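Local coordinates for cytokinesis protein 2 (Saccharomyces cerevisiae, PDB 4WPE) that mediates the cytoskeletal rearrangements required for cytokinesis, binds phospholipids and actin filaments, and is represented by its F-BAR domain, at residues A[40-48]-A[104-115]. Sequence-based numbering, arbitrary orientation.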
loop_
_atom_site.group_PDB
_atom_site.type_symbol
_atom_site.label_atom_id
_atom_site.label_comp_id
_atom_site.label_asym_id
_atom_site.label_seq_id
_atom_site.Cartn_x
_atom_site.Cartn_y
_atom_site.Cartn_z
HETATM N N MSE A 40 -16.756 -6.099 10.063
HETATM C CA MSE A 40 -16.340 -5.995 8.670
HETATM C C MSE A 40 -16.650 -4.620 8.084
HETATM O O MSE A 40 -15.867 -4.093 7.289
HETATM C CB MSE A 40 -17.002 -7.093 7.832
HETATM C CG MSE A 40 -16.300 -8.443 7.931
HETATM SE SE MSE A 40 -14.407 -8.324 7.446
HETATM C CE MSE A 40 -13.855 -10.150 7.847
ATOM N N ILE A 41 -17.782 -4.043 8.480
ATOM C CA ILE A 41 -18.159 -2.703 8.039
ATOM C C ILE A 41 -17.058 -1.692 8.351
ATOM O O ILE A 41 -16.664 -0.906 7.491
ATOM C CB ILE A 41 -19.469 -2.233 8.699
ATOM C CG1 ILE A 41 -20.653 -3.050 8.185
ATOM C CG2 ILE A 41 -19.713 -0.760 8.413
ATOM C CD1 ILE A 41 -21.913 -2.876 9.018
ATOM N N LEU A 42 -16.558 -1.722 9.582
ATOM C CA LEU A 42 -15.492 -0.814 9.987
ATOM C C LEU A 42 -14.199 -1.136 9.251
ATOM O O LEU A 42 -13.476 -0.232 8.833
ATOM C CB LEU A 42 -15.265 -0.878 11.497
ATOM C CG LEU A 42 -14.289 0.164 12.055
ATOM C CD1 LEU A 42 -14.898 1.559 12.008
ATOM C CD2 LEU A 42 -13.856 -0.191 13.469
ATOM N N PHE A 43 -13.912 -2.426 9.097
ATOM C CA PHE A 43 -12.706 -2.863 8.402
ATOM C C PHE A 43 -12.690 -2.373 6.959
ATOM O O PHE A 43 -11.689 -1.836 6.491
ATOM C CB PHE A 43 -12.582 -4.387 8.432
ATOM C CG PHE A 43 -11.460 -4.919 7.582
ATOM C CD1 PHE A 43 -10.139 -4.750 7.967
ATOM C CD2 PHE A 43 -11.726 -5.585 6.398
ATOM C CE1 PHE A 43 -9.108 -5.238 7.192
ATOM C CE2 PHE A 43 -10.701 -6.075 5.616
ATOM C CZ PHE A 43 -9.389 -5.900 6.012
ATOM N N PHE A 44 -13.807 -2.567 6.264
ATOM C CA PHE A 44 -13.956 -2.132 4.879
ATOM C C PHE A 44 -13.730 -0.634 4.738
ATOM O O PHE A 44 -13.100 -0.177 3.786
ATOM C CB PHE A 44 -15.346 -2.494 4.357
ATOM C CG PHE A 44 -15.532 -3.959 4.087
ATOM C CD1 PHE A 44 -16.777 -4.550 4.236
ATOM C CD2 PHE A 44 -14.469 -4.742 3.664
ATOM C CE1 PHE A 44 -16.958 -5.897 3.982
ATOM C CE2 PHE A 44 -14.644 -6.090 3.405
ATOM C CZ PHE A 44 -15.890 -6.668 3.566
ATOM N N LYS A 45 -14.251 0.124 5.697
ATOM C CA LYS A 45 -14.108 1.573 5.685
ATOM C C LYS A 45 -12.651 1.986 5.862
ATOM O O LYS A 45 -12.108 2.729 5.047
ATOM C CB LYS A 45 -14.968 2.203 6.780
ATOM C CG LYS A 45 -14.897 3.717 6.823
ATOM C CD LYS A 45 -15.831 4.287 7.877
ATOM C CE LYS A 45 -15.858 5.804 7.811
ATOM N NZ LYS A 45 -16.268 6.406 9.109
ATOM N N GLN A 46 -12.025 1.497 6.929
ATOM C CA GLN A 46 -10.643 1.854 7.240
ATOM C C GLN A 46 -9.682 1.390 6.153
ATOM O O GLN A 46 -8.753 2.109 5.788
ATOM C CB GLN A 46 -10.227 1.268 8.588
ATOM C CG GLN A 46 -11.013 1.816 9.762
ATOM C CD GLN A 46 -10.221 1.771 11.056
ATOM O OE1 GLN A 46 -10.546 1.011 11.973
ATOM N NE2 GLN A 46 -9.176 2.590 11.138
ATOM N N ARG A 47 -9.911 0.184 5.649
ATOM C CA ARG A 47 -9.138 -0.352 4.536
ATOM C C ARG A 47 -9.287 0.522 3.286
ATOM O O ARG A 47 -8.322 0.748 2.559
ATOM C CB ARG A 47 -9.574 -1.786 4.240
ATOM C CG ARG A 47 -8.986 -2.386 2.985
ATOM C CD ARG A 47 -7.572 -2.869 3.203
ATOM N NE ARG A 47 -7.330 -4.114 2.484
ATOM C CZ ARG A 47 -7.003 -4.183 1.198
ATOM N NH1 ARG A 47 -6.882 -3.072 0.487
ATOM N NH2 ARG A 47 -6.802 -5.362 0.623
ATOM N N SER A 48 -10.500 1.011 3.047
ATOM C CA SER A 48 -10.757 1.908 1.924
ATOM C C SER A 48 -9.979 3.208 2.081
ATOM O O SER A 48 -9.358 3.694 1.133
ATOM C CB SER A 48 -12.251 2.212 1.802
ATOM O OG SER A 48 -12.583 3.392 2.517
ATOM N N PHE A 104 -15.035 1.660 -0.786
ATOM C CA PHE A 104 -15.855 2.585 -0.013
ATOM C C PHE A 104 -17.341 2.522 -0.364
ATOM O O PHE A 104 -18.192 2.639 0.518
ATOM C CB PHE A 104 -15.359 4.021 -0.183
ATOM C CG PHE A 104 -16.115 5.017 0.650
ATOM C CD1 PHE A 104 -15.816 5.183 1.993
ATOM C CD2 PHE A 104 -17.132 5.778 0.096
ATOM C CE1 PHE A 104 -16.513 6.093 2.768
ATOM C CE2 PHE A 104 -17.832 6.689 0.863
ATOM C CZ PHE A 104 -17.522 6.847 2.202
ATOM N N ARG A 105 -17.658 2.338 -1.640
ATOM C CA ARG A 105 -19.040 2.498 -2.086
ATOM C C ARG A 105 -19.743 1.193 -2.445
ATOM O O ARG A 105 -20.907 1.003 -2.100
ATOM C CB ARG A 105 -19.092 3.451 -3.279
ATOM C CG ARG A 105 -17.866 4.335 -3.404
ATOM C CD ARG A 105 -18.175 5.637 -4.117
ATOM N NE ARG A 105 -16.984 6.469 -4.242
ATOM C CZ ARG A 105 -16.379 6.735 -5.395
ATOM N NH1 ARG A 105 -16.861 6.243 -6.527
ATOM N NH2 ARG A 105 -15.295 7.499 -5.417
ATOM N N GLN A 106 -19.057 0.291 -3.134
ATOM C CA GLN A 106 -19.716 -0.941 -3.557
ATOM C C GLN A 106 -19.779 -2.005 -2.465
ATOM O O GLN A 106 -20.716 -2.804 -2.434
ATOM C CB GLN A 106 -19.031 -1.522 -4.790
ATOM C CG GLN A 106 -18.861 -0.536 -5.921
ATOM C CD GLN A 106 -18.107 -1.139 -7.081
ATOM O OE1 GLN A 106 -18.046 -2.360 -7.225
ATOM N NE2 GLN A 106 -17.519 -0.288 -7.911
ATOM N N ILE A 107 -18.795 -2.032 -1.572
ATOM C CA ILE A 107 -18.800 -3.069 -0.550
ATOM C C ILE A 107 -18.963 -2.514 0.869
ATOM O O ILE A 107 -19.628 -3.135 1.686
ATOM C CB ILE A 107 -17.528 -3.957 -0.643
ATOM C CG1 ILE A 107 -16.259 -3.138 -0.490
ATOM C CG2 ILE A 107 -17.478 -4.684 -1.972
ATOM C CD1 ILE A 107 -15.697 -3.152 0.893
ATOM N N TYR A 108 -18.386 -1.353 1.171
ATOM C CA TYR A 108 -18.577 -0.770 2.500
ATOM C C TYR A 108 -19.978 -0.200 2.657
ATOM O O TYR A 108 -20.688 -0.516 3.614
ATOM C CB TYR A 108 -17.552 0.330 2.787
ATOM C CG TYR A 108 -17.993 1.285 3.880
ATOM C CD1 TYR A 108 -17.966 0.906 5.215
ATOM C CD2 TYR A 108 -18.444 2.563 3.573
ATOM C CE1 TYR A 108 -18.375 1.775 6.213
ATOM C CE2 TYR A 108 -18.852 3.436 4.562
ATOM C CZ TYR A 108 -18.816 3.039 5.880
ATOM O OH TYR A 108 -19.223 3.911 6.864
ATOM N N THR A 109 -20.361 0.655 1.716
ATOM C CA THR A 109 -21.656 1.316 1.752
ATOM C C THR A 109 -22.798 0.308 1.667
ATOM O O THR A 109 -23.763 0.389 2.428
ATOM C CB THR A 109 -21.784 2.345 0.611
ATOM O OG1 THR A 109 -20.950 3.476 0.896
ATOM C CG2 THR A 109 -23.223 2.812 0.452
ATOM N N ASP A 110 -22.678 -0.652 0.756
ATOM C CA ASP A 110 -23.728 -1.641 0.550
ATOM C C ASP A 110 -23.826 -2.628 1.711
ATOM O O ASP A 110 -24.884 -3.217 1.942
ATOM C CB ASP A 110 -23.507 -2.394 -0.765
ATOM C CG ASP A 110 -23.865 -1.556 -1.982
ATOM O OD1 ASP A 110 -23.202 -1.704 -3.032
ATOM O OD2 ASP A 110 -24.815 -0.750 -1.890
ATOM N N THR A 111 -22.729 -2.805 2.442
ATOM C CA THR A 111 -22.733 -3.696 3.601
ATOM C C THR A 111 -23.325 -2.997 4.822
ATOM O O THR A 111 -24.109 -3.586 5.569
ATOM C CB THR A 111 -21.318 -4.197 3.941
ATOM O OG1 THR A 111 -20.809 -4.965 2.842
ATOM C CG2 THR A 111 -21.338 -5.067 5.185
ATOM N N LYS A 112 -22.951 -1.736 5.020
ATOM C CA LYS A 112 -23.504 -0.947 6.112
ATOM C C LYS A 112 -25.012 -0.776 5.934
ATOM O O LYS A 112 -25.780 -0.942 6.883
ATOM C CB LYS A 112 -22.822 0.421 6.193
ATOM C CG LYS A 112 -23.695 1.505 6.802
ATOM C CD LYS A 112 -22.881 2.658 7.366
ATOM C CE LYS A 112 -23.783 3.840 7.697
ATOM N NZ LYS A 112 -23.134 4.811 8.618
ATOM N N ALA A 113 -25.426 -0.457 4.711
ATOM C CA ALA A 113 -26.837 -0.259 4.400
ATOM C C ALA A 113 -27.638 -1.537 4.611
ATOM O O ALA A 113 -28.744 -1.505 5.152
ATOM C CB ALA A 113 -27.001 0.232 2.976
ATOM N N PHE A 114 -27.073 -2.659 4.179
ATOM C CA PHE A 114 -27.741 -3.946 4.314
ATOM C C PHE A 114 -27.853 -4.351 5.779
ATOM O O PHE A 114 -28.857 -4.925 6.196
ATOM C CB PHE A 114 -26.997 -5.019 3.522
ATOM C CG PHE A 114 -27.636 -6.371 3.588
ATOM C CD1 PHE A 114 -28.808 -6.632 2.899
ATOM C CD2 PHE A 114 -27.062 -7.384 4.337
ATOM C CE1 PHE A 114 -29.403 -7.883 2.958
ATOM C CE2 PHE A 114 -27.648 -8.636 4.402
ATOM C CZ PHE A 114 -28.820 -8.885 3.711
ATOM N N ALA A 115 -26.821 -4.044 6.558
ATOM C CA ALA A 115 -26.818 -4.368 7.982
ATOM C C ALA A 115 -27.895 -3.588 8.722
ATOM O O ALA A 115 -28.549 -4.118 9.612
ATOM C CB ALA A 115 -25.453 -4.087 8.590
#
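Ile-41 enters the facing helix as a knob, in a hole formed by Tyr-108, Thr-111, Lys-112 and Ala-115. Its two branches divide the work. CG1 stands beside the backbone N (chi1 -68°), and the extended chi2 carries CD1 on toward Ala-115, where it ends 3.8 Å from CB of that residue. CG2 meets the Tyr-108 ring, 3.6 Å from CE1. Lys-45 runs alongside that tyrosine, both pointing the same way, and its CG lies over one ring face, 4.3 Å from the centroid. With an alanine here instead of Tyr-108, the Lys-45 chain and Ile-41 CG2 would probably lose the ring they pack on, opening a gap between the two helices. Deeper in, CD1 of Ile-107 sits over one face of Phe-44 in a CH-pi contact, 3.6 Å from the ring centroid. These helices, 37-71 and 76-162, belong to the elongated helical bundle of the F-BAR domain. Their segments run antiparallel at 156°, with axes 8.9 Å apart. At one end, Ser-48 OG approaches the edge of Phe-104, 3.7 Å from CD1. This hydroxyl is held by Lys-45 O, which it meets on a lone pair in the carbonyl plane. On the buried side, Leu-234 of helix 170-259 touches Phe-44. Arg-47 forms salt bridges with Glu-51 and with Glu-89 of the second subunit, and Phe-43 packs on Ile-61 of that subunit.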